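Phospholipase C-beta (PLC-beta) (Sepia officinalis, PDB 3QR0) is a multidomain phospholipase of the beta class that joins PH, EF-hand-like, TIM-barrel and C2 domains in one chain and holds a calcium ion. Local coordinates at residues S580-P585 against I605-N610; E672-G677 against R720-E725; G728-H733 against R751-R756. All coordinates share one frame; numbering follows the deposited sequence.

Contact 1. Residues S580-P585 against I605-N610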
ATOM      1  N   SER A 580      11.226  15.666   7.087  1.00 23.99           N
ATOM      2  CA  SER A 580      10.024  14.831   7.041  1.00 23.28           C
ATOM      3  C   SER A 580      10.339  13.337   7.006  1.00 23.07           C
ATOM      4  O   SER A 580       9.506  12.526   6.590  1.00 22.62           O
ATOM      5  CB  SER A 580       9.097  15.249   5.890  1.00 23.12           C
ATOM      6  OG  SER A 580       8.846  16.649   5.936  1.00 22.22           O
ATOM      7  N   SER A 581      11.527  12.978   7.490  1.00 23.18           N
ATOM      8  CA  SER A 581      11.910  11.586   7.645  1.00 23.21           C
ATOM      9  C   SER A 581      11.027  10.945   8.715  1.00 22.83           C
ATOM     10  O   SER A 581      10.424  11.640   9.532  1.00 23.09           O
ATOM     11  CB  SER A 581      13.387  11.479   8.039  1.00 23.69           C
ATOM     12  OG  SER A 581      13.611  12.078   9.303  1.00 25.03           O
ATOM     13  N   ASN A 582      10.950   9.621   8.693  1.00 22.50           N
ATOM     14  CA  ASN A 582      10.079   8.868   9.588  1.00 22.08           C
ATOM     15  C   ASN A 582      10.829   7.883  10.472  1.00 22.32           C
ATOM     16  O   ASN A 582      11.872   7.367  10.081  1.00 22.03           O
ATOM     17  CB  ASN A 582       9.090   8.055   8.756  1.00 21.59           C
ATOM     18  CG  ASN A 582       8.058   8.915   8.072  1.00 21.21           C
ATOM     19  OD1 ASN A 582       7.351   9.678   8.726  1.00 20.51           O
ATOM     20  ND2 ASN A 582       7.955   8.792   6.748  1.00 19.89           N
ATOM     21  N   TYR A 583      10.272   7.607  11.649  1.00 22.40           N
ATOM     22  CA  TYR A 583      10.633   6.407  12.407  1.00 22.54           C
ATOM     23  C   TYR A 583       9.984   5.171  11.783  1.00 22.07           C
ATOM     24  O   TYR A 583       8.981   5.273  11.074  1.00 21.67           O
ATOM     25  CB  TYR A 583      10.210   6.511  13.874  1.00 23.11           C
ATOM     26  CG  TYR A 583       8.823   7.069  14.104  1.00 23.23           C
ATOM     27  CD1 TYR A 583       8.652   8.300  14.723  1.00 24.81           C
ATOM     28  CD2 TYR A 583       7.679   6.371  13.711  1.00 24.04           C
ATOM     29  CE1 TYR A 583       7.387   8.826  14.941  1.00 24.76           C
ATOM     30  CE2 TYR A 583       6.406   6.901  13.921  1.00 23.50           C
ATOM     31  CZ  TYR A 583       6.274   8.128  14.538  1.00 24.70           C
ATOM     32  OH  TYR A 583       5.026   8.670  14.762  1.00 25.63           O
ATOM     33  N   VAL A 584      10.559   4.007  12.062  1.00 21.87           N
ATOM     34  CA  VAL A 584       9.966   2.743  11.651  1.00 21.67           C
ATOM     35  C   VAL A 584       8.786   2.450  12.582  1.00 21.20           C
ATOM     36  O   VAL A 584       8.956   2.415  13.801  1.00 21.59           O
ATOM     37  CB  VAL A 584      10.995   1.598  11.703  1.00 22.00           C
ATOM     38  CG1 VAL A 584      10.335   0.271  11.383  1.00 22.16           C
ATOM     39  CG2 VAL A 584      12.137   1.879  10.730  1.00 22.24           C
ATOM     40  N   PRO A 585       7.581   2.265  12.011  1.00 20.29           N
ATOM     41  CA  PRO A 585       6.371   2.194  12.833  1.00 20.36           C
ATOM     42  C   PRO A 585       6.283   0.975  13.761  1.00 20.35           C
ATOM     43  O   PRO A 585       5.655   1.067  14.815  1.00 20.28           O
ATOM     44  CB  PRO A 585       5.240   2.187  11.800  1.00 19.95           C
ATOM     45  CG  PRO A 585       5.871   1.693  10.546  1.00 20.02           C
ATOM     46  CD  PRO A 585       7.276   2.175  10.573  1.00 20.05           C
ATOM     47  N   ILE A 605      11.947   3.961   4.208  1.00 22.48           N
ATOM     48  CA  ILE A 605      11.597   2.593   4.622  1.00 22.38           C
ATOM     49  C   ILE A 605      10.282   2.541   5.424  1.00 21.70           C
ATOM     50  O   ILE A 605       9.443   1.663   5.199  1.00 20.99           O
ATOM     51  CB  ILE A 605      12.778   1.911   5.383  1.00 22.96           C
ATOM     52  CG1 ILE A 605      12.426   0.465   5.775  1.00 23.88           C
ATOM     53  CG2 ILE A 605      13.199   2.740   6.597  1.00 24.12           C
ATOM     54  CD1 ILE A 605      11.691   0.329   7.101  1.00 24.37           C
ATOM     55  N   ALA A 606      10.089   3.502   6.321  1.00 21.49           N
ATOM     56  CA  ALA A 606       8.894   3.544   7.164  1.00 21.47           C
ATOM     57  C   ALA A 606       7.594   3.600   6.355  1.00 21.22           C
ATOM     58  O   ALA A 606       6.661   2.849   6.631  1.00 20.78           O
ATOM     59  CB  ALA A 606       8.965   4.721   8.112  1.00 21.68           C
ATOM     60  N   MET A 607       7.539   4.483   5.360  1.00 21.25           N
ATOM     61  CA  MET A 607       6.347   4.603   4.516  1.00 21.44           C
ATOM     62  C   MET A 607       6.152   3.400   3.593  1.00 21.40           C
ATOM     63  O   MET A 607       5.029   2.945   3.399  1.00 20.92           O
ATOM     64  CB  MET A 607       6.357   5.906   3.699  1.00 21.44           C
ATOM     65  CG  MET A 607       5.733   7.101   4.421  1.00 22.10           C
ATOM     66  SD  MET A 607       4.096   6.770   5.122  1.00 22.60           S
ATOM     67  CE  MET A 607       3.143   6.414   3.653  1.00 22.52           C
ATOM     68  N   CYS A 608       7.245   2.890   3.037  1.00 22.22           N
ATOM     69  CA  CYS A 608       7.207   1.664   2.236  1.00 22.86           C
ATOM     70  C   CYS A 608       6.576   0.498   3.005  1.00 22.30           C
ATOM     71  O   CYS A 608       5.722  -0.208   2.471  1.00 22.34           O
ATOM     72  CB  CYS A 608       8.613   1.285   1.765  1.00 23.28           C
ATOM     73  SG  CYS A 608       9.314   2.436   0.566  1.00 27.63           S
ATOM     74  N   VAL A 609       6.980   0.327   4.262  1.00 21.88           N
ATOM     75  CA  VAL A 609       6.450  -0.735   5.123  1.00 21.51           C
ATOM     76  C   VAL A 609       4.992  -0.472   5.509  1.00 21.11           C
ATOM     77  O   VAL A 609       4.160  -1.382   5.482  1.00 20.59           O
ATOM     78  CB  VAL A 609       7.302  -0.894   6.408  1.00 22.02           C
ATOM     79  CG1 VAL A 609       6.642  -1.833   7.390  1.00 21.55           C
ATOM     80  CG2 VAL A 609       8.703  -1.390   6.055  1.00 22.46           C
ATOM     81  N   ASN A 610       4.690   0.773   5.852  1.00 20.57           N
ATOM     82  CA  ASN A 610       3.342   1.160   6.245  1.00 20.38           C
ATOM     83  C   ASN A 610       2.319   0.854   5.154  1.00 20.24           C
ATOM     84  O   ASN A 610       1.305   0.204   5.408  1.00 20.22           O
ATOM     85  CB  ASN A 610       3.300   2.646   6.594  1.00 20.39           C
ATOM     86  CG  ASN A 610       1.974   3.065   7.196  1.00 20.60           C
ATOM     87  OD1 ASN A 610       1.660   2.721   8.337  1.00 20.23           O
ATOM     88  ND2 ASN A 610       1.188   3.814   6.431  1.00 19.31           N
TER
HETATM   89  O   HOH W   1      12.212   5.357   7.781  1.00 26.57           O

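Contact 2. Residues E672-G677 against R720-E725. With GOL (glycerol), chain E.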
ATOM      1  N   GLU A 672      18.146  -7.336  -1.647  1.00 23.84           N
ATOM      2  CA  GLU A 672      18.313  -7.370  -0.203  1.00 24.15           C
ATOM      3  C   GLU A 672      17.041  -7.903   0.462  1.00 23.24           C
ATOM      4  O   GLU A 672      15.943  -7.762  -0.074  1.00 22.48           O
ATOM      5  CB  GLU A 672      18.596  -5.966   0.317  1.00 24.39           C
ATOM      6  CG  GLU A 672      19.955  -5.422  -0.036  1.00 26.61           C
ATOM      7  CD  GLU A 672      20.100  -3.975   0.385  1.00 28.64           C
ATOM      8  OE1 GLU A 672      19.553  -3.104  -0.321  1.00 29.48           O
ATOM      9  OE2 GLU A 672      20.744  -3.714   1.425  1.00 30.46           O
ATOM     10  N   VAL A 673      17.199  -8.514   1.629  1.00 23.23           N
ATOM     11  CA  VAL A 673      16.067  -9.024   2.389  1.00 22.79           C
ATOM     12  C   VAL A 673      16.194  -8.571   3.837  1.00 23.08           C
ATOM     13  O   VAL A 673      17.220  -8.807   4.481  1.00 23.82           O
ATOM     14  CB  VAL A 673      15.974 -10.563   2.325  1.00 23.02           C
ATOM     15  CG1 VAL A 673      14.756 -11.055   3.104  1.00 22.30           C
ATOM     16  CG2 VAL A 673      15.895 -11.030   0.872  1.00 23.00           C
ATOM     17  N   GLU A 674      15.162  -7.896   4.327  1.00 22.88           N
ATOM     18  CA  GLU A 674      15.149  -7.363   5.686  1.00 23.31           C
ATOM     19  C   GLU A 674      13.928  -7.867   6.444  1.00 23.13           C
ATOM     20  O   GLU A 674      12.953  -8.334   5.838  1.00 22.88           O
ATOM     21  CB  GLU A 674      15.177  -5.826   5.654  1.00 23.12           C
ATOM     22  CG  GLU A 674      16.520  -5.278   5.174  1.00 24.08           C
ATOM     23  CD  GLU A 674      16.733  -3.793   5.439  1.00 24.16           C
ATOM     24  OE1 GLU A 674      15.783  -3.082   5.839  1.00 22.98           O
ATOM     25  OE2 GLU A 674      17.887  -3.342   5.253  1.00 26.18           O
ATOM     26  N   MET A 675      13.998  -7.790   7.771  1.00 23.63           N
ATOM     27  CA  MET A 675      12.864  -8.116   8.627  1.00 24.06           C
ATOM     28  C   MET A 675      12.654  -7.004   9.649  1.00 24.07           C
ATOM     29  O   MET A 675      13.624  -6.475  10.206  1.00 24.44           O
ATOM     30  CB  MET A 675      13.080  -9.463   9.328  1.00 24.82           C
ATOM     31  CG  MET A 675      11.922  -9.907  10.214  1.00 26.09           C
ATOM     32  SD  MET A 675      11.987 -11.639  10.738  1.00 31.77           S
ATOM     33  CE  MET A 675      12.085 -12.483   9.155  1.00 27.85           C
ATOM     34  N   TYR A 676      11.389  -6.645   9.871  1.00 23.31           N
ATOM     35  CA  TYR A 676      11.006  -5.648  10.875  1.00 23.18           C
ATOM     36  C   TYR A 676       9.906  -6.233  11.743  1.00 23.11           C
ATOM     37  O   TYR A 676       8.925  -6.780  11.233  1.00 22.82           O
ATOM     38  CB  TYR A 676      10.505  -4.346  10.226  1.00 22.76           C
ATOM     39  CG  TYR A 676      11.223  -3.992   8.953  1.00 22.51           C
ATOM     40  CD1 TYR A 676      12.513  -3.477   8.979  1.00 23.93           C
ATOM     41  CD2 TYR A 676      10.623  -4.193   7.719  1.00 22.53           C
ATOM     42  CE1 TYR A 676      13.191  -3.168   7.801  1.00 23.11           C
ATOM     43  CE2 TYR A 676      11.291  -3.889   6.540  1.00 23.14           C
ATOM     44  CZ  TYR A 676      12.572  -3.372   6.587  1.00 22.40           C
ATOM     45  OH  TYR A 676      13.236  -3.068   5.415  1.00 22.49           O
ATOM     46  N   GLY A 677      10.077  -6.118  13.052  1.00 23.31           N
ATOM     47  CA  GLY A 677       9.098  -6.614  14.013  1.00 23.29           C
ATOM     48  C   GLY A 677       9.532  -6.174  15.388  1.00 23.55           C
ATOM     49  O   GLY A 677       9.902  -5.023  15.573  1.00 23.78           O
ATOM     50  N   ARG A 720      10.806  -8.382   4.008  1.00 22.10           N
ATOM     51  CA  ARG A 720      10.783  -7.441   2.907  1.00 21.99           C
ATOM     52  C   ARG A 720      11.903  -7.720   1.921  1.00 22.21           C
ATOM     53  O   ARG A 720      13.064  -7.830   2.316  1.00 22.21           O
ATOM     54  CB  ARG A 720      10.925  -6.016   3.437  1.00 21.86           C
ATOM     55  CG  ARG A 720      10.784  -4.962   2.371  1.00 22.52           C
ATOM     56  CD  ARG A 720      10.757  -3.581   2.971  1.00 23.44           C
ATOM     57  NE  ARG A 720      10.802  -2.556   1.933  1.00 24.37           N
ATOM     58  CZ  ARG A 720      11.632  -1.516   1.908  1.00 24.53           C
ATOM     59  NH1 ARG A 720      12.531  -1.319   2.869  1.00 25.14           N
ATOM     60  NH2 ARG A 720      11.563  -0.663   0.900  1.00 24.10           N
ATOM     61  N   ILE A 721      11.541  -7.817   0.643  1.00 22.10           N
ATOM     62  CA  ILE A 721      12.504  -7.935  -0.453  1.00 22.74           C
ATOM     63  C   ILE A 721      12.677  -6.567  -1.109  1.00 22.50           C
ATOM     64  O   ILE A 721      11.690  -5.936  -1.478  1.00 22.23           O
ATOM     65  CB  ILE A 721      12.025  -8.964  -1.508  1.00 22.90           C
ATOM     66  CG1 ILE A 721      12.066 -10.383  -0.930  1.00 24.49           C
ATOM     67  CG2 ILE A 721      12.891  -8.899  -2.768  1.00 23.45           C
ATOM     68  CD1 ILE A 721      11.514 -11.465  -1.886  1.00 25.77           C
ATOM     69  N   ILE A 722      13.922  -6.109  -1.239  1.00 22.89           N
ATOM     70  CA  ILE A 722      14.224  -4.832  -1.886  1.00 22.74           C
ATOM     71  C   ILE A 722      15.205  -5.065  -3.032  1.00 23.19           C
ATOM     72  O   ILE A 722      16.253  -5.675  -2.844  1.00 23.32           O
ATOM     73  CB  ILE A 722      14.836  -3.794  -0.907  1.00 22.73           C
ATOM     74  CG1 ILE A 722      14.005  -3.666   0.377  1.00 22.33           C
ATOM     75  CG2 ILE A 722      14.938  -2.429  -1.594  1.00 23.08           C
ATOM     76  CD1 ILE A 722      14.430  -4.592   1.501  1.00 23.56           C
ATOM     77  N   VAL A 723      14.857  -4.589  -4.220  1.00 23.39           N
ATOM     78  CA  VAL A 723      15.739  -4.702  -5.372  1.00 24.10           C
ATOM     79  C   VAL A 723      16.280  -3.322  -5.726  1.00 24.83           C
ATOM     80  O   VAL A 723      15.516  -2.358  -5.822  1.00 24.61           O
ATOM     81  CB  VAL A 723      15.028  -5.310  -6.592  1.00 23.99           C
ATOM     82  CG1 VAL A 723      16.027  -5.521  -7.723  1.00 23.42           C
ATOM     83  CG2 VAL A 723      14.337  -6.630  -6.223  1.00 23.07           C
ATOM     84  N   SER A 724      17.594  -3.244  -5.922  1.00 26.14           N
ATOM     85  CA  SER A 724      18.277  -1.989  -6.230  1.00 27.13           C
ATOM     86  C   SER A 724      19.248  -2.146  -7.391  1.00 28.52           C
ATOM     87  O   SER A 724      19.745  -3.243  -7.655  1.00 28.70           O
ATOM     88  CB  SER A 724      19.057  -1.505  -5.003  1.00 27.28           C
ATOM     89  OG  SER A 724      18.204  -1.327  -3.886  1.00 27.25           O
ATOM     90  N   GLU A 725      19.526  -1.042  -8.082  1.00 29.66           N
ATOM     91  CA  GLU A 725      20.637  -0.997  -9.025  1.00 31.37           C
ATOM     92  C   GLU A 725      21.935  -1.027  -8.217  1.00 32.34           C
ATOM     93  O   GLU A 725      21.924  -0.747  -7.012  1.00 31.86           O
ATOM     94  CB  GLU A 725      20.573   0.254  -9.905  1.00 31.77           C
ATOM     95  CG  GLU A 725      19.300   0.349 -10.747  1.00 32.96           C
ATOM     96  CD  GLU A 725      19.381   1.384 -11.867  1.00 35.21           C
ATOM     97  OE1 GLU A 725      20.460   1.544 -12.472  1.00 36.57           O
ATOM     98  OE2 GLU A 725      18.349   2.022 -12.157  1.00 36.72           O
TER
HETATM   99  C1  GOL E1202      17.725  -1.749   1.918  1.00 41.98           C
HETATM  100  O1  GOL E1202      19.051  -1.387   1.602  1.00 42.66           O
HETATM  101  C2  GOL E1202      17.208  -0.764   2.954  1.00 41.50           C
HETATM  102  O2  GOL E1202      17.786  -1.044   4.205  1.00 39.31           O
HETATM  103  C3  GOL E1202      15.689  -0.831   3.045  1.00 42.09           C
HETATM  104  O3  GOL E1202      15.138   0.366   2.547  1.00 42.28           O
HETATM  105  O   HOH W   2      18.236  -3.652  -2.548  1.00 27.55           O

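Contact 3. Residues G728-H733 against R751-R756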
ATOM      1  N   GLY A 728      22.845   1.676  -5.890  1.00 33.25           N
ATOM      2  CA  GLY A 728      21.956   1.840  -4.750  1.00 32.38           C
ATOM      3  C   GLY A 728      20.603   2.429  -5.101  1.00 31.36           C
ATOM      4  O   GLY A 728      19.785   2.643  -4.214  1.00 31.04           O
ATOM      5  N   LYS A 729      20.358   2.689  -6.383  1.00 31.01           N
ATOM      6  CA  LYS A 729      19.078   3.247  -6.813  1.00 30.52           C
ATOM      7  C   LYS A 729      17.967   2.213  -6.653  1.00 29.28           C
ATOM      8  O   LYS A 729      18.079   1.087  -7.129  1.00 29.06           O
ATOM      9  CB  LYS A 729      19.148   3.714  -8.266  1.00 31.04           C
ATOM     10  CG  LYS A 729      17.928   4.495  -8.731  1.00 32.09           C
ATOM     11  CD  LYS A 729      18.155   5.052 -10.128  1.00 35.30           C
ATOM     12  CE  LYS A 729      17.089   6.067 -10.524  1.00 36.31           C
ATOM     13  NZ  LYS A 729      15.743   5.448 -10.676  1.00 37.23           N
ATOM     14  N   PHE A 730      16.898   2.617  -5.977  1.00 28.04           N
ATOM     15  CA  PHE A 730      15.753   1.756  -5.714  1.00 26.91           C
ATOM     16  C   PHE A 730      15.047   1.348  -7.007  1.00 26.34           C
ATOM     17  O   PHE A 730      14.810   2.185  -7.874  1.00 26.46           O
ATOM     18  CB  PHE A 730      14.783   2.512  -4.811  1.00 26.53           C
ATOM     19  CG  PHE A 730      13.555   1.737  -4.441  1.00 25.93           C
ATOM     20  CD1 PHE A 730      13.578   0.848  -3.382  1.00 25.63           C
ATOM     21  CD2 PHE A 730      12.364   1.929  -5.130  1.00 25.38           C
ATOM     22  CE1 PHE A 730      12.438   0.148  -3.025  1.00 25.65           C
ATOM     23  CE2 PHE A 730      11.223   1.231  -4.780  1.00 25.12           C
ATOM     24  CZ  PHE A 730      11.261   0.342  -3.726  1.00 25.17           C
ATOM     25  N   ILE A 731      14.712   0.064  -7.133  1.00 25.16           N
ATOM     26  CA  ILE A 731      13.949  -0.426  -8.282  1.00 24.27           C
ATOM     27  C   ILE A 731      12.540  -0.798  -7.838  1.00 23.09           C
ATOM     28  O   ILE A 731      11.552  -0.274  -8.359  1.00 22.08           O
ATOM     29  CB  ILE A 731      14.620  -1.644  -8.940  1.00 24.70           C
ATOM     30  CG1 ILE A 731      15.946  -1.239  -9.583  1.00 25.48           C
ATOM     31  CG2 ILE A 731      13.696  -2.268  -9.976  1.00 24.58           C
ATOM     32  CD1 ILE A 731      16.788  -2.417 -10.000  1.00 26.80           C
ATOM     33  N   GLY A 732      12.455  -1.715  -6.883  1.00 22.24           N
ATOM     34  CA  GLY A 732      11.172  -2.160  -6.361  1.00 21.48           C
ATOM     35  C   GLY A 732      11.322  -2.963  -5.087  1.00 21.25           C
ATOM     36  O   GLY A 732      12.434  -3.329  -4.694  1.00 21.09           O
ATOM     37  N   HIS A 733      10.198  -3.227  -4.435  1.00 20.74           N
ATOM     38  CA  HIS A 733      10.195  -3.990  -3.205  1.00 20.85           C
ATOM     39  C   HIS A 733       8.897  -4.772  -3.050  1.00 20.83           C
ATOM     40  O   HIS A 733       7.964  -4.630  -3.845  1.00 19.82           O
ATOM     41  CB  HIS A 733      10.401  -3.053  -2.005  1.00 21.17           C
ATOM     42  CG  HIS A 733       9.153  -2.365  -1.555  1.00 21.05           C
ATOM     43  ND1 HIS A 733       8.722  -2.391  -0.247  1.00 22.37           N
ATOM     44  CD2 HIS A 733       8.224  -1.657  -2.243  1.00 21.13           C
ATOM     45  CE1 HIS A 733       7.582  -1.727  -0.148  1.00 22.51           C
ATOM     46  NE2 HIS A 733       7.260  -1.268  -1.345  1.00 21.44           N
ATOM     47  N   ARG A 751       6.744  -3.903  -6.161  1.00 19.88           N
ATOM     48  CA  ARG A 751       5.961  -2.694  -5.971  1.00 20.04           C
ATOM     49  C   ARG A 751       6.880  -1.488  -5.872  1.00 20.04           C
ATOM     50  O   ARG A 751       8.053  -1.616  -5.483  1.00 19.31           O
ATOM     51  CB  ARG A 751       5.164  -2.799  -4.673  1.00 20.08           C
ATOM     52  CG  ARG A 751       4.287  -4.028  -4.592  1.00 21.52           C
ATOM     53  CD  ARG A 751       3.078  -3.863  -5.468  1.00 23.45           C
ATOM     54  NE  ARG A 751       2.222  -5.048  -5.479  1.00 26.01           N
ATOM     55  CZ  ARG A 751       1.448  -5.442  -4.470  1.00 28.21           C
ATOM     56  NH1 ARG A 751       1.414  -4.774  -3.323  1.00 28.99           N
ATOM     57  NH2 ARG A 751       0.701  -6.528  -4.611  1.00 30.29           N
ATOM     58  N   ASN A 752       6.361  -0.317  -6.235  1.00 20.05           N
ATOM     59  CA  ASN A 752       7.101   0.919  -6.014  1.00 20.53           C
ATOM     60  C   ASN A 752       6.905   1.375  -4.565  1.00 20.77           C
ATOM     61  O   ASN A 752       6.319   0.647  -3.761  1.00 20.26           O
ATOM     62  CB  ASN A 752       6.755   2.001  -7.057  1.00 20.57           C
ATOM     63  CG  ASN A 752       5.310   2.462  -7.011  1.00 19.45           C
ATOM     64  OD1 ASN A 752       4.616   2.336  -6.002  1.00 17.76           O
ATOM     65  ND2 ASN A 752       4.851   3.019  -8.128  1.00 18.72           N
ATOM     66  N   GLU A 753       7.405   2.558  -4.230  1.00 21.87           N
ATOM     67  CA  GLU A 753       7.379   3.036  -2.839  1.00 22.46           C
ATOM     68  C   GLU A 753       5.966   3.261  -2.322  1.00 21.92           C
ATOM     69  O   GLU A 753       5.709   3.083  -1.129  1.00 21.97           O
ATOM     70  CB  GLU A 753       8.177   4.329  -2.686  1.00 23.16           C
ATOM     71  CG  GLU A 753       9.656   4.203  -2.968  1.00 25.48           C
ATOM     72  CD  GLU A 753      10.019   4.528  -4.407  1.00 28.45           C
ATOM     73  OE1 GLU A 753       9.168   4.346  -5.312  1.00 30.17           O
ATOM     74  OE2 GLU A 753      11.168   4.963  -4.629  1.00 30.20           O
ATOM     75  N   SER A 754       5.048   3.636  -3.216  1.00 21.87           N
ATOM     76  CA  SER A 754       3.635   3.823  -2.850  1.00 21.57           C
ATOM     77  C   SER A 754       2.853   2.504  -2.836  1.00 21.39           C
ATOM     78  O   SER A 754       1.636   2.501  -2.661  1.00 20.77           O
ATOM     79  CB  SER A 754       2.952   4.814  -3.801  1.00 21.70           C
ATOM     80  OG  SER A 754       2.782   4.263  -5.096  1.00 21.88           O
ATOM     81  N   ASN A 755       3.568   1.397  -3.029  1.00 21.42           N
ATOM     82  CA  ASN A 755       3.003   0.050  -3.061  1.00 21.61           C
ATOM     83  C   ASN A 755       2.098  -0.226  -4.261  1.00 21.36           C
ATOM     84  O   ASN A 755       1.229  -1.088  -4.194  1.00 21.42           O
ATOM     85  CB  ASN A 755       2.277  -0.307  -1.748  1.00 21.52           C
ATOM     86  CG  ASN A 755       2.285  -1.813  -1.461  1.00 22.75           C
ATOM     87  OD1 ASN A 755       3.259  -2.512  -1.757  1.00 26.51           O
ATOM     88  ND2 ASN A 755       1.199  -2.313  -0.887  1.00 22.02           N
ATOM     89  N   ARG A 756       2.309   0.488  -5.363  1.00 21.45           N
ATOM     90  CA  ARG A 756       1.648   0.144  -6.619  1.00 21.61           C
ATOM     91  C   ARG A 756       2.571  -0.741  -7.460  1.00 22.03           C
ATOM     92  O   ARG A 756       3.797  -0.630  -7.366  1.00 21.91           O
ATOM     93  CB  ARG A 756       1.227   1.399  -7.393  1.00 21.62           C
ATOM     94  CG  ARG A 756       0.044   2.156  -6.765  1.00 22.46           C
ATOM     95  CD  ARG A 756      -1.234   1.319  -6.796  1.00 23.97           C
ATOM     96  NE  ARG A 756      -2.412   2.043  -6.321  1.00 25.22           N
ATOM     97  CZ  ARG A 756      -3.205   2.806  -7.072  1.00 27.52           C
ATOM     98  NH1 ARG A 756      -2.966   2.987  -8.367  1.00 28.25           N
ATOM     99  NH2 ARG A 756      -4.249   3.407  -6.515  1.00 28.98           N
TER
HETATM  100  O   HOH W   3       5.098   0.387  -0.226  1.00 19.74           O

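Contact 1. Residues S580-P585 against I605-N610
Ala606, at the start of helix 605-613, presses its methyl group into the extended loop 580-585 and is the residue most covered by it. Ala606 CB lies only 3.0 Å from Tyr583 O, a very tight fit for a methyl against a carbonyl oxygen, and 3.4 Å from Asn582 CB. Pro585 completes the seat from further along the loop, its ring atom CD standing 3.9 Å from Ala606 CB. The contact thus illustrates how a small side chain lets a helix and an irregular loop approach closely, here to 4.7 Å between Val584 CA and Ala606 CA. Larger groups touch beside this methyl. Ile605, with CG1 anti to its backbone N (chi1 -178°), reaches over to the loop, where Ile605 CD1 meets Val584 CG2 at 4.0 Å, the two side chains crossing aslant, while the amide of Asn582 crosses Met607 at a slant, Asn582 ND2 lying 3.6 Å from Met607 CG.

No direct hydrogen bond joins the two segments. Instead a water donates to Asn582 O at 3.1 Å and accepts from Ala606 N at 3.2 Å, serving one of the amides in the helix's first turn. A second shell fixes Asn582: its OD1 accepts from Asn599 N, and its backbone N donates to OD2 of Asp604, the residue directly before the helix. Glycerol, probably from the crystallisation liquor, hydrogen-bonds to Asn582 O and Val584 N.

Both segments belong to the Y half of the TIM barrel. Tyr583 turns away from the helix to meet Tyr588 of helix 586-589 edge-to-face, and Pro585 rests on Val596 of strand 595-596. Across the helix, Ile605 and Cys608 pack on Arg720 of strand 718-725, so that helix 605-613 lies between its own loop and the C2 domain.

Contact 2. Residues E672-G677 against R720-E725
Arg720 and Tyr676 are joined by a buried chain of hydrogen bonds on one face of a beta sheet. Arg720 NH1 donates to Tyr676 OH at 3.2 Å, nearly straight at 164° and with the oxygen in the guanidinium plane; the same hydroxyl gives its proton to Glu674 OE1 at 2.6 Å, meeting that oxygen on its anti side. Two bonds therefore grip the phenol. Arg720 runs extended from CG to NE, passing its CD along the edge of the tyrosine ring, 3.6 Å from Tyr676 CE2, and the planes of ring and guanidinium stand 40° apart. Ile722 CG1 covers the centre of one guanidinium face, and the Arg720 NE bond to His733 ND1 further fixes its rotation.

Glycerol, probably from the crystallisation liquor, extends the network. It donates from O1 to Glu672 OE1 at 2.6 Å and from O2 to Glu674 OE2, while O3 accepts from Arg720 NH1. A salt bridge from Arg684 NE to Glu674 OE1 probably favours the ionised carboxylate. Nearby, a water donates to Glu672 OE1 and, weakly, to Ile722 O, and also bonds Ser724 OG.

Beneath these groups the strands pair in regular antiparallel fashion. Glu672 with Ile722 and Glu674 with Arg720 are hydrogen-bonded pairs, with four N-H to O bonds of 2.8 to 2.9 Å. Between them Val673 and Ile721 form a non-hydrogen-bonded pair, where the CA-H of Val673 also points at Arg720 O. Their side chains face the other way: Val673 packs on Phe706, Phe708, Ile654 and Ile656, and Ile721 joins it on Ile656. The other face, where Tyr676 and Arg720 meet helix 605-613, is mostly polar; an apolar face packed on a second antiparallel sheet is characteristic of the beta sandwich of a C2 domain.

Contact 3. Residues G728-H733 against R751-R756
A single antiparallel bridge, the hydrogen-bonded pair His733 with Arg751, joins strand 730-737 to the end of strand 746-751, with His733 N to Arg751 O at 2.9 Å and Arg751 N to His733 O at 2.7 Å. Just before it Ile731 and Gly732 form a classic beta bulge opposite Val723; just after Arg751, Asn752 to Asn755 make a type I turn.

With CG lodged between its backbone N and carbonyl carbon (chi1 82°), the His733 ring brings an edge to the turn. His733 CD2 lies 3.2 Å from Arg751 O, and His733 NE2 makes a weak, bent bond to Asn752 O. A water links His733 NE2 and Glu753 O, 2.9 Å from each. Glu753, bent at chi2, runs antiparallel alongside the Phe730 side chain, its OE2 3.3 Å from Phe730 CD2 and its carboxylate 32° from the ring plane. Just past the turn, Arg756 N donates to Asn752 OD1 from above the plane of that carbonyl. The end of Arg751 leads away from His733, and its NH1 forms a salt bridge with Glu615 OE1.

Since His733 ND1 accepts from Arg720 NE, a proton on NE2 is likely, consistent with a neutral imidazole that accepts from the sheet at ND1 and donates toward the turn at NE2.

All three contacts are largely buried, yet they illustrate how chemistry follows place. Contact 1 belongs to the barrel and relies on close apolar fit plus one water. Contact 2 lies within a sheet of the C2 domain, where regular backbone pairing supports a charged network. Contact 3, where Phe730 and Glu753 are partly exposed, joins edge strands of the two C2 sheets through one bridge. Contacts 2 and 3 share a sheet: Val723 bonds Gly732 and Ile731. Helix 605-613 ties contact 1 to both others, Ile605 and Val609 packing on Arg720 and Tyr676, and Cys608 on His733 and Glu753, a direct barrel-to-C2 interface.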